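Local coordinates for protein pyruvate kinase (Cryptosporidium parvum, PDB 4DRS) that probably catalyses the last step of glycolysis, the transfer of a phosphoryl group from phosphoenolpyruvate to ADP to give pyruvate and ATP, at residues 273-276 with 277-280; 305-308 with 309-313; 242-245 with 246-250. All coordinates share one frame; numbering follows the deposited sequence.

Contact 1. Residues 273-276 with 277-280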
# COMPACT_ATOMS: atom_id res chain seq x y z
N ASN A 273 -36.57 6.72 7.33
CA ASN A 273 -36.61 7.47 8.58
C ASN A 273 -35.51 7.10 9.56
O ASN A 273 -34.73 6.17 9.30
CB ASN A 273 -38.00 7.37 9.24
CG ASN A 273 -38.34 5.97 9.72
OD1 ASN A 273 -37.50 5.07 9.76
ND2 ASN A 273 -39.60 5.78 10.10
N LEU A 274 -35.45 7.82 10.68
CA LEU A 274 -34.38 7.67 11.67
C LEU A 274 -34.32 6.25 12.25
O LEU A 274 -33.23 5.70 12.39
CB LEU A 274 -34.51 8.72 12.78
CG LEU A 274 -33.41 8.83 13.85
CD1 LEU A 274 -32.02 8.99 13.24
CD2 LEU A 274 -33.71 9.97 14.82
N GLU A 275 -35.48 5.68 12.57
CA GLU A 275 -35.54 4.31 13.09
C GLU A 275 -34.84 3.32 12.17
O GLU A 275 -34.00 2.53 12.62
CB GLU A 275 -36.99 3.88 13.34
CG GLU A 275 -37.46 4.03 14.78
CD GLU A 275 -36.77 3.06 15.73
OE1 GLU A 275 -36.85 1.83 15.50
OE2 GLU A 275 -36.15 3.52 16.71
N GLY A 276 -35.19 3.37 10.89
CA GLY A 276 -34.55 2.55 9.87
C GLY A 276 -33.05 2.72 9.82
O GLY A 276 -32.32 1.73 9.66
N VAL A 277 -32.58 3.96 9.95
CA VAL A 277 -31.14 4.25 9.98
C VAL A 277 -30.47 3.63 11.22
O VAL A 277 -29.43 2.98 11.10
CB VAL A 277 -30.84 5.77 9.91
CG1 VAL A 277 -29.34 6.03 9.96
CG2 VAL A 277 -31.44 6.39 8.66
N ILE A 278 -31.09 3.82 12.39
CA ILE A 278 -30.61 3.24 13.65
C ILE A 278 -30.53 1.72 13.56
O ILE A 278 -29.54 1.12 13.98
CB ILE A 278 -31.49 3.68 14.85
CG1 ILE A 278 -31.30 5.18 15.14
CG2 ILE A 278 -31.20 2.86 16.10
CD1 ILE A 278 -32.37 5.77 16.04
N ASN A 279 -31.55 1.10 12.98
CA ASN A 279 -31.60 -0.36 12.87
C ASN A 279 -31.11 -0.92 11.54
O ASN A 279 -31.38 -2.08 11.21
CB ASN A 279 -33.02 -0.86 13.17
CG ASN A 279 -33.42 -0.65 14.61
OD1 ASN A 279 -32.79 -1.19 15.52
ND2 ASN A 279 -34.47 0.13 14.83
N PHE A 280 -30.37 -0.10 10.79
CA PHE A 280 -29.94 -0.45 9.44
C PHE A 280 -29.33 -1.84 9.34
O PHE A 280 -29.76 -2.64 8.50
CB PHE A 280 -28.98 0.59 8.85
CG PHE A 280 -28.49 0.22 7.48
CD1 PHE A 280 -29.30 0.42 6.36
CD2 PHE A 280 -27.24 -0.36 7.31
CE1 PHE A 280 -28.86 0.06 5.10
CE2 PHE A 280 -26.80 -0.72 6.04
CZ PHE A 280 -27.61 -0.51 4.94
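The carbonyl oxygen of Glu275 is gripped twice by Asn279: the backbone N of Asn279 lies 2.9 Å from Glu275 O, and ND2 of the same residue adds a weak bond at 3.3 Å. The two side chains run alongside each other in the same direction, with Glu275 OE1 3.0 Å from Asn279 ND2, but the angle is too poor for a hydrogen bond and the carboxylate and amide planes stand 59° apart. The firmer partner of that amide nitrogen is the backbone O of Gln239. With chi1 at -68°, CG lies beside the backbone N of Asn279 and anti to its carbonyl carbon, which turns ND2 back toward Glu275 O.

At the other end, Asn273 OD1 accepts from Gly276 N at 3.1 Å, the N-H pointing almost straight at the oxygen, while Asn273 ND2 is held by Gln239 OE1. Between the two ends, Ile278 N reaches Leu274 O at 2.8 Å, and the Leu274 and Ile278 side chains cross at a slant, CD1 of Ile278 3.9 Å from Leu274 CG. Val277, buried, packs on Ile271 and Leu297 and on Met29 of a second subunit. Helix 274-278 is thus an N-capped helix in the connection between barrel strands 266-271 and 289-293 of a TIM barrel, interrupted at Asn279 before helix 280-286.

Contact 2. Residues 305-308 with 309-313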
# COMPACT_ATOMS: atom_id res chain seq x y z
N LYS A 305 -26.83 16.27 7.13
CA LYS A 305 -26.38 14.94 7.53
C LYS A 305 -26.90 13.82 6.63
O LYS A 305 -26.39 12.71 6.68
CB LYS A 305 -26.73 14.66 8.99
CG LYS A 305 -25.90 15.46 9.99
CD LYS A 305 -26.29 15.15 11.42
CE LYS A 305 -25.53 16.03 12.41
NZ LYS A 305 -24.11 15.60 12.55
N ILE A 306 -27.92 14.13 5.82
CA ILE A 306 -28.54 13.12 4.95
C ILE A 306 -27.54 12.43 4.01
O ILE A 306 -27.55 11.20 3.90
CB ILE A 306 -29.74 13.70 4.16
CG1 ILE A 306 -30.90 14.02 5.11
CG2 ILE A 306 -30.22 12.72 3.09
CD1 ILE A 306 -31.86 15.07 4.59
N PHE A 307 -26.67 13.21 3.36
CA PHE A 307 -25.69 12.64 2.44
C PHE A 307 -24.70 11.69 3.14
O PHE A 307 -24.22 10.74 2.53
CB PHE A 307 -24.96 13.73 1.64
CG PHE A 307 -23.76 14.30 2.34
CD1 PHE A 307 -23.88 15.43 3.14
CD2 PHE A 307 -22.51 13.71 2.20
CE1 PHE A 307 -22.77 15.96 3.79
CE2 PHE A 307 -21.40 14.22 2.85
CZ PHE A 307 -21.53 15.35 3.64
N VAL A 308 -24.41 11.97 4.41
CA VAL A 308 -23.51 11.13 5.21
C VAL A 308 -24.14 9.76 5.44
O VAL A 308 -23.48 8.73 5.25
CB VAL A 308 -23.18 11.80 6.57
CG1 VAL A 308 -22.21 10.94 7.38
CG2 VAL A 308 -22.59 13.19 6.36
N ALA A 309 -25.41 9.75 5.82
CA ALA A 309 -26.16 8.52 6.06
C ALA A 309 -26.27 7.69 4.79
O ALA A 309 -26.13 6.47 4.84
CB ALA A 309 -27.54 8.84 6.62
N GLN A 310 -26.52 8.35 3.66
CA GLN A 310 -26.61 7.66 2.37
C GLN A 310 -25.28 7.00 2.00
O GLN A 310 -25.26 5.81 1.67
CB GLN A 310 -27.07 8.60 1.24
CG GLN A 310 -27.07 7.91 -0.12
CD GLN A 310 -27.70 8.74 -1.22
OE1 GLN A 310 -28.82 9.25 -1.07
NE2 GLN A 310 -27.01 8.85 -2.35
N LYS A 311 -24.19 7.76 2.06
CA LYS A 311 -22.86 7.23 1.75
C LYS A 311 -22.54 6.01 2.62
O LYS A 311 -22.06 5.00 2.11
CB LYS A 311 -21.78 8.31 1.94
CG LYS A 311 -21.69 9.33 0.82
CD LYS A 311 -20.51 10.27 1.03
CE LYS A 311 -20.38 11.31 -0.09
NZ LYS A 311 -20.08 10.73 -1.43
N CYS A 312 -22.84 6.12 3.91
CA CYS A 312 -22.58 5.04 4.85
C CYS A 312 -23.40 3.78 4.56
O CYS A 312 -22.87 2.67 4.58
CB CYS A 312 -22.80 5.50 6.29
SG CYS A 312 -22.69 4.16 7.49
N MET A 313 -24.70 3.95 4.29
CA MET A 313 -25.57 2.82 3.96
C MET A 313 -25.16 2.12 2.67
O MET A 313 -25.23 0.89 2.57
CB MET A 313 -27.05 3.24 3.92
CG MET A 313 -27.64 3.53 5.29
SD MET A 313 -29.40 3.93 5.26
CE MET A 313 -29.42 5.63 4.71
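Lys305 meets the next turn through its backbone, its O accepting from Ala309 N at 3.2 Å, whereas its ammonium group reaches away to a weak hydrogen bond with Gln384 of a second subunit. Ile306 likewise contributes its carbonyl, which takes the N-H of Gln310 at 3.0 Å and has the methyl of Ala309 beside it; its side chain leads away, packing on Ile301 and on Arg342 of the second subunit.

Phe307 makes the side-chain contact. Its CG sits between the backbone N and the carbonyl carbon (chi1 86°), and the ring presents an edge to Lys311, whose CE lies near the ring plane, 3.9 Å from Phe307 CD2. One ring face is touched by Val308 CG2, offset toward the rim. Lys311 N is bonded to Phe307 O at 3.0 Å, and the aliphatic chain of Lys311 climbs past that same oxygen, CG 3.4 Å from Phe307 O, before bending at its end. Val308 closes the series: its O receives Cys312 N at 3.0 Å, and Cys312 CB rests near the same oxygen.

Methylenes, not the charge, thus meet the aromatic edge, leaving Lys311 NZ for a salt bridge with Asp354 of its own chain and a hydrogen bond to Asn350 of the second subunit. Adjacent residues of one helix therefore tie to that subunit in two ways, Lys311 by this hydrogen bond and Cys312 by a disulfide to its Cys26.

Contact 3. Residues 242-245 with 246-250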
# COMPACT_ATOMS: atom_id res chain seq x y z
N ALA A 242 -37.81 -7.16 12.18
CA ALA A 242 -39.12 -7.78 12.38
C ALA A 242 -40.10 -7.42 11.27
O ALA A 242 -40.98 -8.23 10.93
CB ALA A 242 -39.68 -7.41 13.75
N ASP A 243 -39.96 -6.22 10.72
CA ASP A 243 -40.76 -5.79 9.57
C ASP A 243 -40.48 -6.66 8.35
O ASP A 243 -41.39 -7.09 7.65
CB ASP A 243 -40.50 -4.32 9.22
CG ASP A 243 -40.89 -3.36 10.33
OD1 ASP A 243 -41.86 -3.63 11.07
OD2 ASP A 243 -40.24 -2.30 10.45
N VAL A 244 -39.19 -6.93 8.12
CA VAL A 244 -38.75 -7.80 7.03
C VAL A 244 -39.26 -9.22 7.24
O VAL A 244 -39.77 -9.85 6.30
CB VAL A 244 -37.20 -7.78 6.88
CG1 VAL A 244 -36.76 -8.62 5.68
CG2 VAL A 244 -36.68 -6.36 6.72
N GLN A 245 -39.14 -9.72 8.47
CA GLN A 245 -39.57 -11.08 8.82
C GLN A 245 -41.07 -11.31 8.70
O GLN A 245 -41.50 -12.41 8.36
CB GLN A 245 -39.06 -11.48 10.21
CG GLN A 245 -37.66 -12.07 10.20
CD GLN A 245 -37.09 -12.29 11.59
OE1 GLN A 245 -37.05 -11.37 12.42
NE2 GLN A 245 -36.61 -13.51 11.85
N LEU A 246 -41.87 -10.28 8.97
CA LEU A 246 -43.30 -10.34 8.72
C LEU A 246 -43.58 -10.58 7.23
O LEU A 246 -44.41 -11.41 6.86
CB LEU A 246 -44.02 -9.09 9.22
CG LEU A 246 -45.53 -8.95 8.95
CD1 LEU A 246 -46.34 -10.14 9.46
CD2 LEU A 246 -46.08 -7.65 9.53
N CYS A 247 -42.86 -9.85 6.37
CA CYS A 247 -43.01 -10.01 4.93
C CYS A 247 -42.56 -11.39 4.45
O CYS A 247 -43.19 -11.98 3.56
CB CYS A 247 -42.25 -8.90 4.19
SG CYS A 247 -42.64 -8.81 2.43
N ARG A 248 -41.48 -11.91 5.03
CA ARG A 248 -41.02 -13.28 4.75
C ARG A 248 -42.10 -14.29 5.08
O ARG A 248 -42.37 -15.21 4.30
CB ARG A 248 -39.76 -13.62 5.57
CG ARG A 248 -38.51 -12.82 5.23
CD ARG A 248 -37.76 -13.37 4.03
NE ARG A 248 -36.53 -12.61 3.83
CZ ARG A 248 -35.96 -12.35 2.66
NH1 ARG A 248 -36.49 -12.79 1.53
NH2 ARG A 248 -34.84 -11.62 2.63
N GLN A 249 -42.72 -14.11 6.25
CA GLN A 249 -43.77 -15.00 6.74
C GLN A 249 -44.97 -14.98 5.80
O GLN A 249 -45.49 -16.03 5.43
CB GLN A 249 -44.17 -14.63 8.17
CG GLN A 249 -45.10 -15.65 8.82
CD GLN A 249 -45.59 -15.22 10.19
OE1 GLN A 249 -45.89 -14.04 10.42
NE2 GLN A 249 -45.68 -16.18 11.10
N ILE A 250 -45.40 -13.78 5.42
CA ILE A 250 -46.50 -13.62 4.46
C ILE A 250 -46.21 -14.39 3.17
O ILE A 250 -47.06 -15.13 2.68
CB ILE A 250 -46.81 -12.13 4.18
CG1 ILE A 250 -47.40 -11.46 5.42
CG2 ILE A 250 -47.77 -12.00 3.01
CD1 ILE A 250 -47.40 -9.94 5.37
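Arg248 and Val244 meet one turn apart: Arg248 N donates to Val244 O at 3.0 Å, and Arg248 CG leans over the same oxygen at 3.4 Å. Farther out along the arginine side chain, NE comes 4.4 Å from Val244 CG1, a loose, oblique contact of a methyl with the guanidinium. The arginine owes this course to a bend at chi2 (-83°), which brings NE to the valine methyl.

The flanking i to i+4 bonds repeat the pattern. Leu246 N bonds to Ala242 O at 3.0 Å and Gln249 N to Gln245 O at 3.0 Å, while the link from Cys247 N to Asp243 O is stretched to 3.4 Å and weak. The CB atoms of Leu246 and Gln249 sit close to the oxygens that their own N-H groups address.

Outside this shell, Asp243 OD2 accepts from the backbone N atoms of Gln239 and Asn240, fixing the carboxylate at the first turn of helix 241-252. Val244 and Cys247 face strand 266-271 through Ser269 and Ile267, and Ile250 packs on helix 215-226. Arg248 NH2 forms a salt bridge with Asp288 and a hydrogen bond to Glu286 O. With two acceptors on one terminal nitrogen, the guanidinium is probably held in its rotation and its positive charge balanced by Asp288, so the arginine ties this helix to the end of helix 280-286 and the loop beyond.

In the fold
All three are local contacts within helices packed around the eight-stranded parallel barrel, and they follow the chain in the order contact 3, contact 1, contact 2. Strand 266-271 separates contact 3 from contact 1; the rest of helix 280-286, strand 289-293 and helix 297-300 lie between contacts 1 and 2. Contacts 1 and 2 are about 12 Å apart between centres and touch, Phe280 CZ packing 3.6 Å from Met313 O. Contact 3 is about 17 Å from contact 1 and 26 Å from contact 2, centre to centre. No other chain touches contact 3, which lies in the beta-alpha-beta unit of strands 232-235 and 266-271, whereas contacts 1 and 2 meet the second subunit, to which Cys312 is disulfide-bonded.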